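Local coordinates for protein saframycin Mx1 synthetase B (Legionella pneumophila subsp. pneumophila, PDB 3KXW) that is a member of the fatty acid AMP ligases of the ANL clan and binds 5'-O-[(S)-(dodecanoyloxy)(hydroxy)phosphoryl]adenosine, at residues P300-T305 / E497-L502. Numbering follows the deposited sequence.
Sequences PVREET and EHEYKL. With 1ZZ (5'-O-[(S)-(dodecanoyloxy)(hydroxy)phosphoryl]adenosine), chain B.
Arg302 and Glu499 illustrate how one guanidinium can link two parts of a fold distant in sequence by a salt bridge. The ionic link runs from Arg302 NE to Glu499 OE2, 2.9 Å apart, with an N-H...O angle of 156°. NE reaches the syn side of that oxygen, tilted out of the carboxylate plane, and the two flat groups are turned 62° against each other. A weak second bond joins Arg302 NE to Glu499 OE1 at 3.4 Å. The arginine chain bends at chi3 (71°), which turns the guanidinium back toward Glu304 and Thr305, whereas Glu499 runs extended beyond CG, and the two side chains cross at about a right angle.

The other two nitrogens are gripped by Arg302's own segment. Arg302 NH2 gives Glu304 OE1 a 2.8 Å bond on the anti lone pair, completing a salt-bridge network of one arginine and two glutamates. Arg302 NH1 donates to Thr305 OG1, also at 2.8 Å and in the guanidinium plane. These bonds should fix the rotation of the guanidinium and leave NE turned to the strand, while the two carboxylates probably stabilise its positive charge.

Pro300 and Val301 belong to the pocket of 1ZZ: Pro300 CA lies 3.6 Å from C21, and Val301 CG2 lies 3.7 Å from N5, on the adenine.

Arg302 is the N-cap of helix 303-313 in the AMP-binding region, its backbone N hydrogen-bonded to Asn268 OD1. Glu499 projects from the beginning of strand 499-508 of the C-terminal region, which pairs with strands 486-496 and 539-544, and the salt bridge spans the surface between that sheet and the helix start.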
loop_
_atom_site.group_PDB
_atom_site.type_symbol
_atom_site.label_atom_id
_atom_site.label_comp_id
_atom_site.label_asym_id
_atom_site.label_seq_id
_atom_site.Cartn_x
_atom_site.Cartn_y
_atom_site.Cartn_z
ATOM N N PRO A 300 6.946 -0.951 -9.020
ATOM C CA PRO A 300 8.313 -1.134 -9.532
ATOM C C PRO A 300 9.347 -0.245 -8.842
ATOM O O PRO A 300 9.141 0.933 -8.614
ATOM C CB PRO A 300 8.173 -0.805 -11.012
ATOM C CG PRO A 300 6.783 -1.206 -11.320
ATOM C CD PRO A 300 5.977 -0.793 -10.109
ATOM N N VAL A 301 10.462 -0.858 -8.494
ATOM C CA VAL A 301 11.507 -0.202 -7.733
ATOM C C VAL A 301 12.566 0.362 -8.710
ATOM O O VAL A 301 13.082 -0.365 -9.571
ATOM C CB VAL A 301 12.118 -1.232 -6.756
ATOM C CG1 VAL A 301 13.363 -0.669 -6.063
ATOM C CG2 VAL A 301 11.043 -1.719 -5.750
ATOM N N ARG A 302 12.851 1.656 -8.620
ATOM C CA ARG A 302 13.729 2.316 -9.605
ATOM C C ARG A 302 15.086 2.745 -9.046
ATOM O O ARG A 302 15.153 3.428 -8.044
ATOM C CB ARG A 302 13.038 3.540 -10.225
ATOM C CG ARG A 302 11.678 3.239 -10.853
ATOM C CD ARG A 302 10.989 4.510 -11.315
ATOM N NE ARG A 302 11.614 5.136 -12.485
ATOM C CZ ARG A 302 12.435 6.189 -12.455
ATOM N NH1 ARG A 302 12.800 6.733 -11.305
ATOM N NH2 ARG A 302 12.915 6.696 -13.590
ATOM N N GLU A 303 16.166 2.340 -9.712
ATOM C CA GLU A 303 17.501 2.814 -9.357
ATOM C C GLU A 303 17.593 4.337 -9.377
ATOM O O GLU A 303 18.118 4.936 -8.454
ATOM C CB GLU A 303 18.562 2.234 -10.296
ATOM C CG GLU A 303 19.905 2.973 -10.204
ATOM C CD GLU A 303 20.615 2.735 -8.880
ATOM O OE1 GLU A 303 20.317 1.715 -8.231
ATOM O OE2 GLU A 303 21.459 3.576 -8.487
ATOM N N GLU A 304 17.056 4.966 -10.420
ATOM C CA GLU A 304 17.156 6.419 -10.527
ATOM C C GLU A 304 16.500 7.130 -9.321
ATOM O O GLU A 304 17.052 8.085 -8.784
ATOM C CB GLU A 304 16.588 6.925 -11.862
ATOM C CG GLU A 304 16.676 8.448 -12.030
ATOM C CD GLU A 304 16.163 8.937 -13.397
ATOM O OE1 GLU A 304 15.020 8.600 -13.784
ATOM O OE2 GLU A 304 16.904 9.672 -14.084
ATOM N N THR A 305 15.322 6.658 -8.920
ATOM C CA THR A 305 14.659 7.155 -7.722
ATOM C C THR A 305 15.539 7.093 -6.499
ATOM O O THR A 305 15.645 8.065 -5.757
ATOM C CB THR A 305 13.380 6.355 -7.418
ATOM O OG1 THR A 305 12.473 6.507 -8.509
ATOM C CG2 THR A 305 12.726 6.847 -6.123
ATOM N N GLU A 497 9.569 3.696 -22.470
ATOM C CA GLU A 497 10.715 2.817 -22.207
ATOM C C GLU A 497 10.692 2.129 -20.847
ATOM O O GLU A 497 11.175 2.658 -19.839
ATOM C CB GLU A 497 12.061 3.516 -22.477
ATOM C CG GLU A 497 12.414 4.613 -21.502
ATOM C CD GLU A 497 13.397 5.599 -22.093
ATOM O OE1 GLU A 497 14.533 5.184 -22.444
ATOM O OE2 GLU A 497 13.032 6.794 -22.196
ATOM N N HIS A 498 10.107 0.938 -20.840
ATOM C CA HIS A 498 10.217 0.052 -19.699
ATOM C C HIS A 498 9.445 0.508 -18.456
ATOM O O HIS A 498 9.511 -0.160 -17.436
ATOM C CB HIS A 498 11.703 -0.176 -19.354
ATOM C CG HIS A 498 12.607 -0.199 -20.551
ATOM N ND1 HIS A 498 12.525 -1.168 -21.529
ATOM C CD2 HIS A 498 13.621 0.622 -20.920
ATOM C CE1 HIS A 498 13.436 -0.933 -22.458
ATOM N NE2 HIS A 498 14.117 0.145 -22.109
ATOM N N GLU A 499 8.734 1.635 -18.533
ATOM C CA GLU A 499 7.908 2.097 -17.415
ATOM C C GLU A 499 6.524 2.571 -17.849
ATOM O O GLU A 499 6.314 2.972 -19.001
ATOM C CB GLU A 499 8.601 3.239 -16.678
ATOM C CG GLU A 499 10.094 3.095 -16.690
ATOM C CD GLU A 499 10.763 3.987 -15.680
ATOM O OE1 GLU A 499 10.500 5.214 -15.701
ATOM O OE2 GLU A 499 11.553 3.445 -14.874
ATOM N N TYR A 500 5.579 2.522 -16.920
ATOM C CA TYR A 500 4.261 3.082 -17.183
ATOM C C TYR A 500 4.080 4.361 -16.377
ATOM O O TYR A 500 4.502 4.432 -15.233
ATOM C CB TYR A 500 3.166 2.079 -16.843
ATOM C CG TYR A 500 3.099 0.907 -17.793
ATOM C CD1 TYR A 500 2.283 0.947 -18.925
ATOM C CD2 TYR A 500 3.857 -0.236 -17.567
ATOM C CE1 TYR A 500 2.215 -0.126 -19.796
ATOM C CE2 TYR A 500 3.808 -1.308 -18.436
ATOM C CZ TYR A 500 2.985 -1.254 -19.544
ATOM O OH TYR A 500 2.938 -2.329 -20.394
ATOM N N LYS A 501 3.455 5.369 -16.975
ATOM C CA LYS A 501 3.290 6.658 -16.291
ATOM C C LYS A 501 1.848 7.128 -16.401
ATOM O O LYS A 501 1.365 7.367 -17.492
ATOM C CB LYS A 501 4.224 7.713 -16.894
ATOM C CG LYS A 501 5.698 7.284 -17.012
ATOM C CD LYS A 501 6.614 8.432 -17.471
ATOM C CE LYS A 501 7.006 9.329 -16.301
ATOM N NZ LYS A 501 7.573 8.530 -15.169
ATOM N N LEU A 502 1.167 7.222 -15.269
ATOM C CA LEU A 502 -0.151 7.818 -15.238
ATOM C C LEU A 502 0.000 9.296 -15.546
ATOM O O LEU A 502 0.776 10.001 -14.891
ATOM C CB LEU A 502 -0.775 7.625 -13.867
ATOM C CG LEU A 502 -2.088 8.341 -13.609
ATOM C CD1 LEU A 502 -3.127 8.047 -14.721
ATOM C CD2 LEU A 502 -2.627 7.988 -12.206
HETATM P P 1ZZ B . -0.818 -5.441 -3.070
HETATM C C1 1ZZ B . 8.061 -3.320 8.362
HETATM N N1 1ZZ B . 4.582 -5.074 -6.537
HETATM O O1 1ZZ B . 2.123 -4.119 -2.606
HETATM C C2 1ZZ B . 7.729 -3.123 6.877
HETATM N N2 1ZZ B . 6.146 -5.166 -4.941
HETATM O O2 1ZZ B . 0.305 -5.390 -1.844
HETATM C C3 1ZZ B . 7.798 -4.440 6.092
HETATM N N3 1ZZ B . 6.185 -4.717 -8.581
HETATM O O3 1ZZ B . -1.588 -6.662 -2.950
HETATM C C4 1ZZ B . 7.056 -4.316 4.753
HETATM N N4 1ZZ B . 8.489 -4.609 -7.882
HETATM O O4 1ZZ B . -1.770 -4.146 -2.924
HETATM C C5 1ZZ B . 7.452 -5.409 3.746
HETATM N N5 1ZZ B . 9.239 -4.903 -5.690
HETATM O O5 1ZZ B . -0.086 -5.345 -4.565
HETATM C C6 1ZZ B . 6.750 -5.111 2.413
HETATM O O6 1ZZ B . 2.126 -4.832 -6.274
HETATM C C7 1ZZ B . 7.039 -5.917 1.123
HETATM O O7 1ZZ B . 2.457 -6.320 -8.753
HETATM C C8 1ZZ B . 6.402 -5.471 -0.208
HETATM O O8 1ZZ B . 1.514 -8.062 -7.266
HETATM C C9 1ZZ B . 4.969 -6.022 -0.289
HETATM C C10 1ZZ B . 3.998 -5.151 -1.122
HETATM C C11 1ZZ B . 2.553 -5.674 -0.883
HETATM C C12 1ZZ B . 1.703 -5.355 -2.127
HETATM C C13 1ZZ B . 0.946 -6.236 -4.929
HETATM C C14 1ZZ B . 1.414 -5.923 -6.209
HETATM C C15 1ZZ B . 2.294 -7.062 -6.841
HETATM C C16 1ZZ B . 2.993 -6.462 -7.787
HETATM C C17 1ZZ B . 3.323 -5.218 -7.116
HETATM C C18 1ZZ B . 4.880 -5.231 -5.123
HETATM C C19 1ZZ B . 6.761 -4.911 -6.279
HETATM C C20 1ZZ B . 5.842 -4.911 -7.199
HETATM C C21 1ZZ B . 7.438 -4.529 -8.916
HETATM C C22 1ZZ B . 8.212 -4.782 -6.694
#